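Local coordinates for pyrrolidone-carboxylate peptidase (Pyrococcus furiosus, PDB 1X10), which removes N-terminal pyroglutamyl (5-oxoproline) residues from peptides, acting as a homotetrameric cysteine peptidase of the C15 family, at residues A[2-7]-A[37-42]; A[60-65]-A[158-163]; A[74-79]-A[129-134]; A[168-173]-A[187-192]; A[81-86]-A[108-113]. The protein carries 3 engineered substitutions. All blocks are in the same frame, centred on the assembly; numbering follows the deposited sequence.

In the fold
From the N terminus, interaction 1 joins strand 2-8 to strand 34-41 and closes a loop of 29 residues that includes helix 18-26. Interaction 2 comes next in series and closes a far longer loop, bringing strand 63-69 beside strand 161-167; Leu4 and Ile63 link it to interaction 1 through the backbone. Nested inside that loop, interaction 3 sets strand 76-83 next to strand 131-134, and interaction 5, nested in turn inside interaction 3, pairs the end of strand 76-83 with strand 110-112. Interaction 4 closes last, holding the loop after strand 161-167 against the start of helix 189-206, where Met187 packs on Pro130 of interaction 3.

Interaction 1: residues A[2-7]-A[37-42]; sequences KVLVTG and FGRVLP
Lys2 lays its methylene chain beside the ring of Phe37, CD coming within 3.8 Å of CE1 at an oblique approach. The next residue, Val3, offers its carbonyl O to Phe37 N at 2.7 Å, and the same oxygen sits in the plane of the Phe37 ring at its edge. Leu4 has CG anti to the backbone N (chi1 168°), which turns CD1 toward the neighbouring strand, where it reaches Arg39 CG at 4.0 Å; the two side chains cross at about a right angle. Val5 bonds the other strand with both of its backbone polar groups: its N donates to Phe37 O at 2.8 Å, and its O accepts from Arg39 N at 2.9 Å. At Thr6 the side chain leans on Leu41, CB standing 3.9 Å from CD1, while OG1 is hydrogen-bonded to His66 ND1. Gly7 ends the ladder, with its N donating to Arg39 O and its O accepting from Leu41 N at 2.8 Å. Leu4, Phe37 and Leu41 meet helix 47-59 on one face; on the other, Val3 and Val5 lie against helix 189-206. Two neighbouring parallel strands, joined in the chain through helix 18-26 and covered by helices on both faces, are characteristic of a beta-alpha-beta crossover in a three-layer alpha/beta sandwich.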
# COMPACT_ATOMS: atom_id res chain seq x y z
N LYS A 2 -37.08 7.60 14.50
CA LYS A 2 -36.04 8.61 14.58
C LYS A 2 -34.66 8.00 14.36
O LYS A 2 -34.34 6.93 14.89
CB LYS A 2 -36.09 9.31 15.93
CG LYS A 2 -37.36 10.10 16.16
CD LYS A 2 -37.29 10.94 17.43
CE LYS A 2 -37.21 10.08 18.67
NZ LYS A 2 -38.41 9.20 18.82
N VAL A 3 -33.85 8.69 13.57
CA VAL A 3 -32.50 8.24 13.25
C VAL A 3 -31.48 9.29 13.68
O VAL A 3 -31.64 10.47 13.40
CB VAL A 3 -32.32 8.01 11.73
CG1 VAL A 3 -30.88 7.63 11.42
CG2 VAL A 3 -33.28 6.92 11.26
N LEU A 4 -30.43 8.84 14.37
CA LEU A 4 -29.37 9.74 14.80
C LEU A 4 -28.12 9.40 14.01
O LEU A 4 -27.68 8.25 13.98
CB LEU A 4 -29.06 9.59 16.29
CG LEU A 4 -27.77 10.29 16.74
CD1 LEU A 4 -27.91 11.79 16.57
CD2 LEU A 4 -27.46 9.96 18.21
N VAL A 5 -27.56 10.40 13.35
CA VAL A 5 -26.34 10.24 12.59
C VAL A 5 -25.34 11.18 13.25
O VAL A 5 -25.66 12.34 13.51
CB VAL A 5 -26.50 10.67 11.11
CG1 VAL A 5 -25.16 10.55 10.39
CG2 VAL A 5 -27.53 9.80 10.42
N THR A 6 -24.14 10.68 13.55
CA THR A 6 -23.12 11.54 14.13
C THR A 6 -21.88 11.54 13.26
O THR A 6 -21.63 10.62 12.49
CB THR A 6 -22.70 11.09 15.56
OG1 THR A 6 -22.04 9.82 15.51
CG2 THR A 6 -23.92 11.00 16.48
N GLY A 7 -21.12 12.62 13.39
CA GLY A 7 -19.87 12.78 12.67
C GLY A 7 -18.88 13.32 13.69
O GLY A 7 -19.24 13.55 14.85
N PHE A 37 -31.66 13.09 12.69
CA PHE A 37 -30.98 14.09 13.50
C PHE A 37 -29.49 13.92 13.26
O PHE A 37 -28.97 12.81 13.30
CB PHE A 37 -31.27 13.88 15.00
CG PHE A 37 -32.72 13.97 15.37
CD1 PHE A 37 -33.61 12.96 15.02
CD2 PHE A 37 -33.21 15.08 16.06
CE1 PHE A 37 -34.97 13.04 15.35
CE2 PHE A 37 -34.56 15.17 16.40
CZ PHE A 37 -35.44 14.15 16.04
N GLY A 38 -28.80 15.02 12.98
CA GLY A 38 -27.37 14.96 12.74
C GLY A 38 -26.62 15.76 13.79
O GLY A 38 -26.92 16.93 14.02
N ARG A 39 -25.66 15.12 14.44
CA ARG A 39 -24.89 15.79 15.49
C ARG A 39 -23.39 15.54 15.34
O ARG A 39 -22.97 14.46 14.94
CB ARG A 39 -25.36 15.31 16.86
CG ARG A 39 -26.83 15.61 17.16
CD ARG A 39 -27.05 17.09 17.45
NE ARG A 39 -28.38 17.34 17.99
CZ ARG A 39 -29.48 17.49 17.26
NH1 ARG A 39 -29.42 17.42 15.93
NH2 ARG A 39 -30.65 17.68 17.86
N VAL A 40 -22.59 16.54 15.69
CA VAL A 40 -21.15 16.42 15.60
C VAL A 40 -20.56 16.14 16.98
O VAL A 40 -20.95 16.75 17.98
CB VAL A 40 -20.52 17.72 15.05
CG1 VAL A 40 -19.02 17.56 14.88
CG2 VAL A 40 -21.17 18.08 13.72
N LEU A 41 -19.62 15.20 17.04
CA LEU A 41 -18.98 14.83 18.30
C LEU A 41 -17.54 15.30 18.36
O LEU A 41 -16.86 15.37 17.33
CB LEU A 41 -19.01 13.31 18.48
CG LEU A 41 -20.40 12.67 18.50
CD1 LEU A 41 -20.25 11.14 18.56
CD2 LEU A 41 -21.17 13.18 19.71
N PRO A 42 -17.05 15.63 19.56
CA PRO A 42 -15.66 16.08 19.68
C PRO A 42 -14.74 14.86 19.64
O PRO A 42 -15.15 13.77 20.03
CB PRO A 42 -15.65 16.76 21.05
CG PRO A 42 -16.60 15.89 21.84
CD PRO A 42 -17.74 15.70 20.86

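Interaction 2: residues A[60-65]-A[158-163]; sequences KPDIAI and YPKMSG
Tyr158 sets one face of its ring over Lys60 CB, at the mouth of a parallel strand pair in the central sheet of this alpha/beta fold. The ring is carried over the helix end by a chi1 of 75°, which brings Tyr158 CE1 to 3.6 Å from Lys60 CA. The lysine crosses the ring obliquely, and its NZ is bonded to Glu57 O in helix 47-59. His152 of helix 141-156 meets the tyrosine ring edge-to-face. Were Tyr158 replaced by an alanine, the CA and CB of Lys60 would probably lose their cover and His152 its aromatic partner. Farther along, Asp62 and Lys160 lie side by side and point the same way, OD1 standing 3.4 Å from Lys160 CE and making a long salt bridge with NZ; OD2 of the aspartate is bound by Lys2 N. Between these two pairs the chain runs through Pro159, preceded by a cis peptide bond, whose CB rests on Pro61 O at 3.2 Å. Asp62 O is gripped twice, by Met161 N at 3.2 Å and, weakly, by Lys160 N. Regular pairing follows, with Ala64 N donating to Met161 O at 2.9 Å and Gly163 N to Ala64 O. On the face shared by Ala64 and Ser162, the methyl CB of Ala64 touches Pro159 CG at 3.8 Å.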
# COMPACT_ATOMS: atom_id res chain seq x y z
N LYS A 60 -33.32 9.80 21.83
CA LYS A 60 -33.80 8.43 21.98
C LYS A 60 -34.10 7.86 20.59
O LYS A 60 -35.22 7.47 20.30
CB LYS A 60 -35.06 8.38 22.86
CG LYS A 60 -34.86 8.93 24.27
CD LYS A 60 -36.06 8.60 25.16
CE LYS A 60 -36.04 9.40 26.45
NZ LYS A 60 -34.82 9.17 27.23
N PRO A 61 -33.07 7.80 19.73
CA PRO A 61 -33.20 7.29 18.36
C PRO A 61 -33.48 5.79 18.30
O PRO A 61 -33.10 5.04 19.20
CB PRO A 61 -31.83 7.60 17.73
CG PRO A 61 -31.16 8.53 18.71
CD PRO A 61 -31.67 8.10 20.03
N ASP A 62 -34.15 5.37 17.23
CA ASP A 62 -34.45 3.96 17.02
C ASP A 62 -33.23 3.36 16.33
O ASP A 62 -32.92 2.18 16.50
CB ASP A 62 -35.66 3.82 16.10
CG ASP A 62 -36.93 4.31 16.74
OD1 ASP A 62 -37.46 3.60 17.62
OD2 ASP A 62 -37.39 5.42 16.37
N ILE A 63 -32.55 4.20 15.56
CA ILE A 63 -31.36 3.81 14.82
C ILE A 63 -30.25 4.84 15.00
O ILE A 63 -30.49 6.05 14.91
CB ILE A 63 -31.66 3.72 13.30
CG1 ILE A 63 -32.75 2.67 13.04
CG2 ILE A 63 -30.37 3.39 12.53
CD1 ILE A 63 -33.24 2.64 11.60
N ALA A 64 -29.04 4.36 15.26
CA ALA A 64 -27.90 5.24 15.44
C ALA A 64 -26.80 4.81 14.48
O ALA A 64 -26.34 3.66 14.50
CB ALA A 64 -27.38 5.18 16.87
N ILE A 65 -26.39 5.73 13.62
CA ILE A 65 -25.32 5.46 12.67
C ILE A 65 -24.24 6.51 12.90
O ILE A 65 -24.42 7.69 12.60
CB ILE A 65 -25.82 5.53 11.22
CG1 ILE A 65 -26.83 4.40 10.98
CG2 ILE A 65 -24.64 5.39 10.25
CD1 ILE A 65 -27.46 4.40 9.60
N TYR A 158 -32.46 0.99 23.73
CA TYR A 158 -32.49 1.86 22.56
C TYR A 158 -31.11 2.48 22.44
O TYR A 158 -30.44 2.71 23.44
CB TYR A 158 -33.55 2.96 22.71
CG TYR A 158 -33.17 4.07 23.67
CD1 TYR A 158 -32.41 5.16 23.24
CD2 TYR A 158 -33.55 4.02 25.01
CE1 TYR A 158 -32.04 6.17 24.12
CE2 TYR A 158 -33.19 5.03 25.90
CZ TYR A 158 -32.44 6.10 25.45
OH TYR A 158 -32.07 7.09 26.33
N PRO A 159 -30.65 2.76 21.21
CA PRO A 159 -31.35 2.51 19.94
C PRO A 159 -31.47 1.02 19.65
O PRO A 159 -30.68 0.22 20.14
CB PRO A 159 -30.48 3.23 18.92
CG PRO A 159 -29.10 3.07 19.49
CD PRO A 159 -29.34 3.38 20.96
N LYS A 160 -32.47 0.65 18.84
CA LYS A 160 -32.67 -0.75 18.48
C LYS A 160 -31.51 -1.23 17.61
O LYS A 160 -31.08 -2.38 17.70
CB LYS A 160 -33.98 -0.92 17.70
CG LYS A 160 -35.21 -0.40 18.42
CD LYS A 160 -36.43 -0.44 17.50
CE LYS A 160 -37.63 0.26 18.12
NZ LYS A 160 -38.79 0.28 17.18
N MET A 161 -31.02 -0.33 16.75
CA MET A 161 -29.90 -0.64 15.87
C MET A 161 -28.83 0.41 16.03
O MET A 161 -29.12 1.61 16.11
CB MET A 161 -30.34 -0.65 14.40
CG MET A 161 -31.39 -1.68 14.03
SD MET A 161 -31.70 -1.59 12.25
CE MET A 161 -31.66 -3.34 11.84
N SER A 162 -27.57 -0.03 16.06
CA SER A 162 -26.44 0.88 16.21
C SER A 162 -25.25 0.33 15.45
O SER A 162 -25.00 -0.88 15.44
CB SER A 162 -26.09 1.05 17.69
OG SER A 162 -24.97 1.91 17.85
N GLY A 163 -24.50 1.22 14.81
CA GLY A 163 -23.34 0.78 14.07
C GLY A 163 -22.46 1.94 13.69
O GLY A 163 -22.78 3.10 13.97

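Interaction 3: residues A[74-79]-A[129-134]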
# COMPACT_ATOMS: atom_id res chain seq x y z
N SER A 74 -9.55 3.06 1.29
CA SER A 74 -9.93 3.35 -0.10
C SER A 74 -11.40 3.26 -0.47
O SER A 74 -11.78 3.63 -1.58
CB SER A 74 -9.16 2.42 -1.03
OG SER A 74 -9.55 1.08 -0.79
N ALA A 75 -12.22 2.76 0.45
CA ALA A 75 -13.64 2.63 0.17
C ALA A 75 -14.44 2.77 1.45
O ALA A 75 -13.87 2.82 2.54
CB ALA A 75 -13.92 1.27 -0.47
N ILE A 76 -15.76 2.84 1.31
CA ILE A 76 -16.64 2.94 2.47
C ILE A 76 -16.47 1.65 3.25
O ILE A 76 -16.43 0.56 2.67
CB ILE A 76 -18.12 3.06 2.05
CG1 ILE A 76 -18.35 4.37 1.28
CG2 ILE A 76 -19.02 2.98 3.28
CD1 ILE A 76 -18.09 5.64 2.09
N SER A 77 -16.35 1.75 4.57
CA SER A 77 -16.22 0.55 5.38
C SER A 77 -17.26 0.55 6.49
O SER A 77 -17.47 1.55 7.17
CB SER A 77 -14.81 0.41 5.96
OG SER A 77 -14.40 1.57 6.66
N ILE A 78 -17.92 -0.59 6.64
CA ILE A 78 -18.96 -0.77 7.65
C ILE A 78 -18.36 -1.65 8.75
O ILE A 78 -17.96 -2.78 8.50
CB ILE A 78 -20.18 -1.45 7.02
CG1 ILE A 78 -20.63 -0.65 5.79
CG2 ILE A 78 -21.31 -1.53 8.04
CD1 ILE A 78 -21.49 -1.44 4.80
N GLU A 79 -18.31 -1.10 9.96
CA GLU A 79 -17.72 -1.80 11.10
C GLU A 79 -18.58 -2.94 11.64
O GLU A 79 -19.75 -2.78 11.96
CB GLU A 79 -17.42 -0.80 12.22
CG GLU A 79 -16.51 0.36 11.79
CD GLU A 79 -15.14 -0.11 11.33
OE1 GLU A 79 -14.41 0.69 10.69
OE2 GLU A 79 -14.77 -1.27 11.62
N ILE A 129 -21.14 2.07 -5.33
CA ILE A 129 -20.31 2.63 -4.27
C ILE A 129 -19.43 1.55 -3.64
O ILE A 129 -19.94 0.64 -2.98
CB ILE A 129 -21.17 3.28 -3.17
CG1 ILE A 129 -22.01 4.41 -3.77
CG2 ILE A 129 -20.28 3.80 -2.05
CD1 ILE A 129 -22.95 5.07 -2.78
N PRO A 130 -18.11 1.63 -3.83
CA PRO A 130 -17.26 0.60 -3.22
C PRO A 130 -17.38 0.61 -1.70
O PRO A 130 -17.27 1.66 -1.05
CB PRO A 130 -15.86 0.94 -3.73
CG PRO A 130 -15.95 2.39 -4.12
CD PRO A 130 -17.33 2.52 -4.70
N ALA A 131 -17.60 -0.57 -1.13
CA ALA A 131 -17.75 -0.69 0.31
C ALA A 131 -17.42 -2.11 0.75
O ALA A 131 -17.58 -3.06 -0.02
CB ALA A 131 -19.19 -0.34 0.72
N TYR A 132 -16.94 -2.25 1.98
CA TYR A 132 -16.61 -3.56 2.52
C TYR A 132 -16.84 -3.55 4.03
O TYR A 132 -17.05 -2.49 4.63
CB TYR A 132 -15.16 -3.91 2.18
CG TYR A 132 -14.13 -3.03 2.85
CD1 TYR A 132 -13.53 -3.41 4.05
CD2 TYR A 132 -13.74 -1.82 2.27
CE1 TYR A 132 -12.57 -2.61 4.66
CE2 TYR A 132 -12.79 -1.01 2.87
CZ TYR A 132 -12.21 -1.41 4.07
OH TYR A 132 -11.25 -0.63 4.66
N ILE A 133 -16.82 -4.74 4.62
CA ILE A 133 -17.02 -4.86 6.06
C ILE A 133 -15.66 -4.84 6.75
O ILE A 133 -14.78 -5.63 6.41
CB ILE A 133 -17.75 -6.19 6.43
CG1 ILE A 133 -19.27 -6.09 6.15
CG2 ILE A 133 -17.63 -6.45 7.93
CD1 ILE A 133 -19.65 -5.39 4.89
N SER A 134 -15.50 -3.93 7.69
CA SER A 134 -14.26 -3.81 8.45
C SER A 134 -14.42 -4.58 9.76
O SER A 134 -15.49 -4.54 10.38
CB SER A 134 -13.94 -2.34 8.75
OG SER A 134 -12.92 -2.23 9.72
O HOH W 1 -9.37 0.14 2.48
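A chi1 of 66° tucks Tyr132 CG between its backbone N and carbonyl carbon and brings the ring across to Ser77. In this parallel strand pair of the central sheet, the result is a CH-pi contact: Ser77 CB lies over one face, 4.0 Å from the centroid of the Tyr132 ring and displaced toward the rim. The Tyr132 hydroxyl lies 3.0 Å from a water, which accepts a hydrogen bond from Ser74 N. With a leucine at Tyr132, Ser77 CB is likely to lose its aromatic cover and the water its partner on this strand. On the sheet face opposite Ser77 and Tyr132, Ile76 CB packs on Ala131 CB at 3.8 Å. The backbone ladder runs from Ile76 N to Pro130 O through Ile78 N and Tyr132 O to Ser134. Near Ser74 and Pro130 a neighbouring subunit packs in, its Ile178 meeting Tyr132. At the other end Glu79, bent at chi2 (-62°), folds back toward Ser134. This is the active-site glutamate: OE1 forms a salt bridge with Arg73 and is hydrogen-bonded to His166 ND1, also of the active site. The second carboxylate oxygen, Glu79 OE2, lies 2.8 Å from Ser134 OG.

Interaction 4: residues A[168-173]-A[187-192]. Engineered in segment 187-192: Ser188 (natural residue Cys), Ala192 (natural residue Glu).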
# COMPACT_ATOMS: atom_id res chain seq x y z
N PRO A 168 -13.42 7.36 3.58
CA PRO A 168 -12.04 7.72 3.23
C PRO A 168 -11.89 9.23 3.25
O PRO A 168 -12.86 9.96 3.48
CB PRO A 168 -11.89 7.18 1.80
CG PRO A 168 -12.94 6.10 1.70
CD PRO A 168 -14.10 6.70 2.45
N TYR A 169 -10.66 9.70 3.04
CA TYR A 169 -10.40 11.13 2.95
C TYR A 169 -11.19 11.58 1.73
O TYR A 169 -11.40 10.78 0.81
CB TYR A 169 -8.94 11.39 2.58
CG TYR A 169 -7.90 11.34 3.68
CD1 TYR A 169 -7.94 12.23 4.75
CD2 TYR A 169 -6.81 10.47 3.57
CE1 TYR A 169 -6.91 12.26 5.69
CE2 TYR A 169 -5.78 10.51 4.49
CZ TYR A 169 -5.83 11.40 5.55
OH TYR A 169 -4.78 11.45 6.44
N ILE A 170 -11.63 12.84 1.69
CA ILE A 170 -12.26 13.32 0.47
C ILE A 170 -11.06 13.94 -0.27
O ILE A 170 -10.08 14.33 0.37
CB ILE A 170 -13.37 14.37 0.72
CG1 ILE A 170 -12.85 15.53 1.56
CG2 ILE A 170 -14.56 13.70 1.38
CD1 ILE A 170 -13.88 16.65 1.73
N PRO A 171 -11.11 14.01 -1.61
CA PRO A 171 -10.03 14.56 -2.44
C PRO A 171 -9.28 15.81 -1.97
O PRO A 171 -8.05 15.82 -1.98
CB PRO A 171 -10.71 14.77 -3.80
CG PRO A 171 -11.67 13.61 -3.84
CD PRO A 171 -12.28 13.65 -2.45
N GLU A 172 -10.00 16.85 -1.57
CA GLU A 172 -9.33 18.07 -1.14
C GLU A 172 -8.37 17.87 0.04
O GLU A 172 -7.45 18.67 0.23
CB GLU A 172 -10.36 19.15 -0.78
CG GLU A 172 -11.37 18.72 0.26
CD GLU A 172 -12.48 19.74 0.43
OE1 GLU A 172 -12.30 20.70 1.21
OE2 GLU A 172 -13.52 19.59 -0.24
N GLN A 173 -8.58 16.81 0.81
CA GLN A 173 -7.72 16.54 1.96
C GLN A 173 -6.38 15.93 1.53
O GLN A 173 -5.44 15.88 2.33
CB GLN A 173 -8.41 15.59 2.93
CG GLN A 173 -9.63 16.17 3.63
CD GLN A 173 -10.21 15.21 4.65
OE1 GLN A 173 -10.82 14.20 4.30
NE2 GLN A 173 -10.01 15.52 5.94
N MET A 187 -12.22 9.53 -1.68
CA MET A 187 -13.55 9.26 -2.23
C MET A 187 -14.33 10.57 -2.13
O MET A 187 -14.27 11.25 -1.11
CB MET A 187 -14.25 8.15 -1.43
CG MET A 187 -15.65 7.81 -1.94
SD MET A 187 -16.36 6.35 -1.13
CE MET A 187 -15.60 5.03 -2.09
N SER A 188 -15.04 10.92 -3.19
CA SER A 188 -15.78 12.19 -3.21
C SER A 188 -16.70 12.37 -2.01
O SER A 188 -17.24 11.41 -1.46
CB SER A 188 -16.61 12.30 -4.49
OG SER A 188 -17.75 11.47 -4.42
N TYR A 189 -16.89 13.63 -1.61
CA TYR A 189 -17.77 13.93 -0.49
C TYR A 189 -19.18 13.47 -0.84
O TYR A 189 -19.90 12.92 -0.00
CB TYR A 189 -17.79 15.43 -0.21
CG TYR A 189 -18.81 15.77 0.85
CD1 TYR A 189 -18.58 15.47 2.19
CD2 TYR A 189 -20.05 16.31 0.50
CE1 TYR A 189 -19.56 15.67 3.16
CE2 TYR A 189 -21.04 16.51 1.46
CZ TYR A 189 -20.79 16.18 2.78
OH TYR A 189 -21.78 16.34 3.72
N GLU A 190 -19.58 13.71 -2.09
CA GLU A 190 -20.91 13.34 -2.55
C GLU A 190 -21.19 11.84 -2.39
O GLU A 190 -22.28 11.45 -1.98
CB GLU A 190 -21.11 13.75 -4.02
CG GLU A 190 -21.19 15.27 -4.22
CD GLU A 190 -19.84 15.95 -4.13
OE1 GLU A 190 -19.82 17.18 -3.93
OE2 GLU A 190 -18.80 15.27 -4.26
N MET A 191 -20.20 11.01 -2.71
CA MET A 191 -20.39 9.57 -2.59
C MET A 191 -20.43 9.13 -1.12
O MET A 191 -21.19 8.24 -0.76
CB MET A 191 -19.28 8.81 -3.32
CG MET A 191 -19.45 7.30 -3.23
SD MET A 191 -18.36 6.37 -4.30
CE MET A 191 -19.26 6.51 -5.88
N ALA A 192 -19.60 9.76 -0.29
CA ALA A 192 -19.57 9.42 1.13
C ALA A 192 -20.92 9.77 1.76
O ALA A 192 -21.47 8.99 2.54
CB ALA A 192 -18.45 10.21 1.83
O HOH W 2 -14.84 9.87 1.48
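Met187 and Tyr169 share the one direct hydrogen bond across this contact, Met187 N donating to Tyr169 O at 2.9 Å. A water adds a second polar link by donating to both Pro168 O, at 2.8 Å, and Met187 O. That last oxygen is further enclosed by carbon: Ile170 CA offers it a CA-H...O contact of 3.3 Å, with an angle of 165° at the hydrogen, and Pro171 CD approaches it as well. Within the loop, the side-chain amide of Gln173 uses a lone pair of OE1 to accept from Ile170 N at 3.1 Å, while its own backbone N returns a bond to Ile170 O, so two bonds tie Ile170 to Gln173. At the helix start Ser188 occupies the N-cap and its OG accepts from Met191 N at 3.0 Å; this serine is engineered, the natural cysteine being the residue of the interchain disulfide.

Apolar contacts complete the join. Pro168 CG packs on Met187 CB at 4.0 Å. With chi1 at 54°, Ile170 CG1 takes the place between N and carbonyl carbon, which leaves CG2 directed at the edge of the Tyr189 ring and 3.7 Å from Tyr189 CA. Tyr189 carries the contact on to helix 18-26, where OH bonds Asp25 and the ring makes a cation-pi contact with Arg21. The loop after strand 161-167 is thereby fixed against the first turn of helix 189-206, and Pro171 continues outward to Pro130 of a neighbouring subunit.

Interaction 5: residues A[81-86]-A[108-113]; sequences IAVNAI and PTAYFS
Ala82 and Tyr111 form the hydrogen-bonded pair at the centre of this antiparallel ladder, Ala82 N donating to Tyr111 O at 2.9 Å and Tyr111 N answering to Ala82 O at 3.0 Å. Beyond the regular strand, Asn84 N gives a third bond of 2.8 Å to Thr109 O. The Asn84 amide adds a weak bond from ND2 to Pro108 O, whereas its OD1 accepts from the backbone N of both Ile103 and Val104. Asn84 is also the centre of an inverse gamma turn, closed by Ala85 N and Val83 O, which bends the chain out of the strand.

Apolar contacts gather on the face of Ile81, Val83, Ala110 and Phe112. Ile81, with CG1 anti to its N (chi1 -172°), extends CD1 onto Ala110 CB at 3.4 Å, tighter than usual for two carbons, and its CB meets Phe112 CD2 at 4.2 Å. This face continues into a neighbouring subunit, whose Thr109 and Ile81 pack on Ile81 and Val83. On the reverse face Tyr111 lies on helix 141-156, with OH bonded to His151. The pair is an antiparallel extension at the end of strand 76-83 of the mixed sheet, whose apolar face forms part of a subunit interface of the homotetramer.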
# COMPACT_ATOMS: atom_id res chain seq x y z
N ILE A 81 -17.58 -4.90 14.38
CA ILE A 81 -17.46 -5.02 15.82
C ILE A 81 -16.82 -3.84 16.57
O ILE A 81 -15.89 -3.19 16.07
CB ILE A 81 -16.66 -6.30 16.13
CG1 ILE A 81 -16.65 -6.61 17.63
CG2 ILE A 81 -15.24 -6.15 15.62
CD1 ILE A 81 -15.94 -7.91 17.96
N ALA A 82 -17.33 -3.60 17.77
CA ALA A 82 -16.83 -2.55 18.66
C ALA A 82 -16.14 -3.27 19.82
O ALA A 82 -16.70 -4.21 20.40
CB ALA A 82 -17.99 -1.69 19.18
N VAL A 83 -14.94 -2.84 20.17
CA VAL A 83 -14.17 -3.48 21.23
C VAL A 83 -14.03 -2.64 22.50
O VAL A 83 -13.80 -1.43 22.44
CB VAL A 83 -12.78 -3.85 20.71
CG1 VAL A 83 -12.91 -4.86 19.57
CG2 VAL A 83 -12.10 -2.62 20.20
N ASN A 84 -14.16 -3.29 23.65
CA ASN A 84 -14.08 -2.59 24.93
C ASN A 84 -12.65 -2.26 25.32
O ASN A 84 -12.12 -2.78 26.31
CB ASN A 84 -14.74 -3.45 26.01
CG ASN A 84 -14.98 -2.68 27.30
OD1 ASN A 84 -14.77 -1.46 27.37
ND2 ASN A 84 -15.44 -3.39 28.33
N ALA A 85 -12.01 -1.38 24.55
CA ALA A 85 -10.64 -1.00 24.83
C ALA A 85 -10.25 0.31 24.18
O ALA A 85 -10.78 0.69 23.13
CB ALA A 85 -9.68 -2.10 24.37
N ILE A 86 -9.33 1.01 24.82
CA ILE A 86 -8.81 2.26 24.31
C ILE A 86 -7.29 2.14 24.25
O ILE A 86 -6.65 1.82 25.26
CB ILE A 86 -9.15 3.45 25.24
CG1 ILE A 86 -10.66 3.58 25.39
CG2 ILE A 86 -8.56 4.73 24.66
CD1 ILE A 86 -11.07 4.58 26.43
N PRO A 108 -18.98 -6.24 28.45
CA PRO A 108 -18.51 -7.22 27.47
C PRO A 108 -17.29 -6.76 26.69
O PRO A 108 -17.13 -5.58 26.38
CB PRO A 108 -19.72 -7.42 26.56
CG PRO A 108 -20.87 -7.22 27.51
CD PRO A 108 -20.43 -6.00 28.29
N THR A 109 -16.42 -7.71 26.38
CA THR A 109 -15.21 -7.43 25.62
C THR A 109 -15.54 -6.79 24.28
O THR A 109 -14.77 -5.98 23.77
CB THR A 109 -14.40 -8.72 25.40
OG1 THR A 109 -13.94 -9.19 26.67
CG2 THR A 109 -13.21 -8.49 24.48
N ALA A 110 -16.69 -7.13 23.71
CA ALA A 110 -17.08 -6.56 22.42
C ALA A 110 -18.57 -6.69 22.13
O ALA A 110 -19.27 -7.49 22.76
CB ALA A 110 -16.28 -7.22 21.30
N TYR A 111 -19.03 -5.89 21.18
CA TYR A 111 -20.42 -5.90 20.72
C TYR A 111 -20.41 -5.90 19.20
O TYR A 111 -19.66 -5.15 18.58
CB TYR A 111 -21.19 -4.65 21.16
CG TYR A 111 -21.60 -4.58 22.61
CD1 TYR A 111 -20.94 -3.72 23.50
CD2 TYR A 111 -22.66 -5.34 23.09
CE1 TYR A 111 -21.34 -3.61 24.82
CE2 TYR A 111 -23.07 -5.25 24.42
CZ TYR A 111 -22.41 -4.37 25.28
OH TYR A 111 -22.81 -4.25 26.58
N PHE A 112 -21.25 -6.74 18.60
CA PHE A 112 -21.37 -6.76 17.15
C PHE A 112 -22.31 -5.62 16.78
O PHE A 112 -23.23 -5.30 17.54
CB PHE A 112 -22.00 -8.07 16.67
CG PHE A 112 -21.06 -9.23 16.62
CD1 PHE A 112 -21.42 -10.46 17.17
CD2 PHE A 112 -19.82 -9.11 16.00
CE1 PHE A 112 -20.57 -11.55 17.09
CE2 PHE A 112 -18.96 -10.20 15.91
CZ PHE A 112 -19.33 -11.43 16.46
N SER A 113 -22.07 -5.00 15.62
CA SER A 113 -22.95 -3.93 15.15
C SER A 113 -24.31 -4.55 14.94
O SER A 113 -24.41 -5.72 14.55
CB SER A 113 -22.43 -3.36 13.82
OG SER A 113 -23.39 -2.49 13.23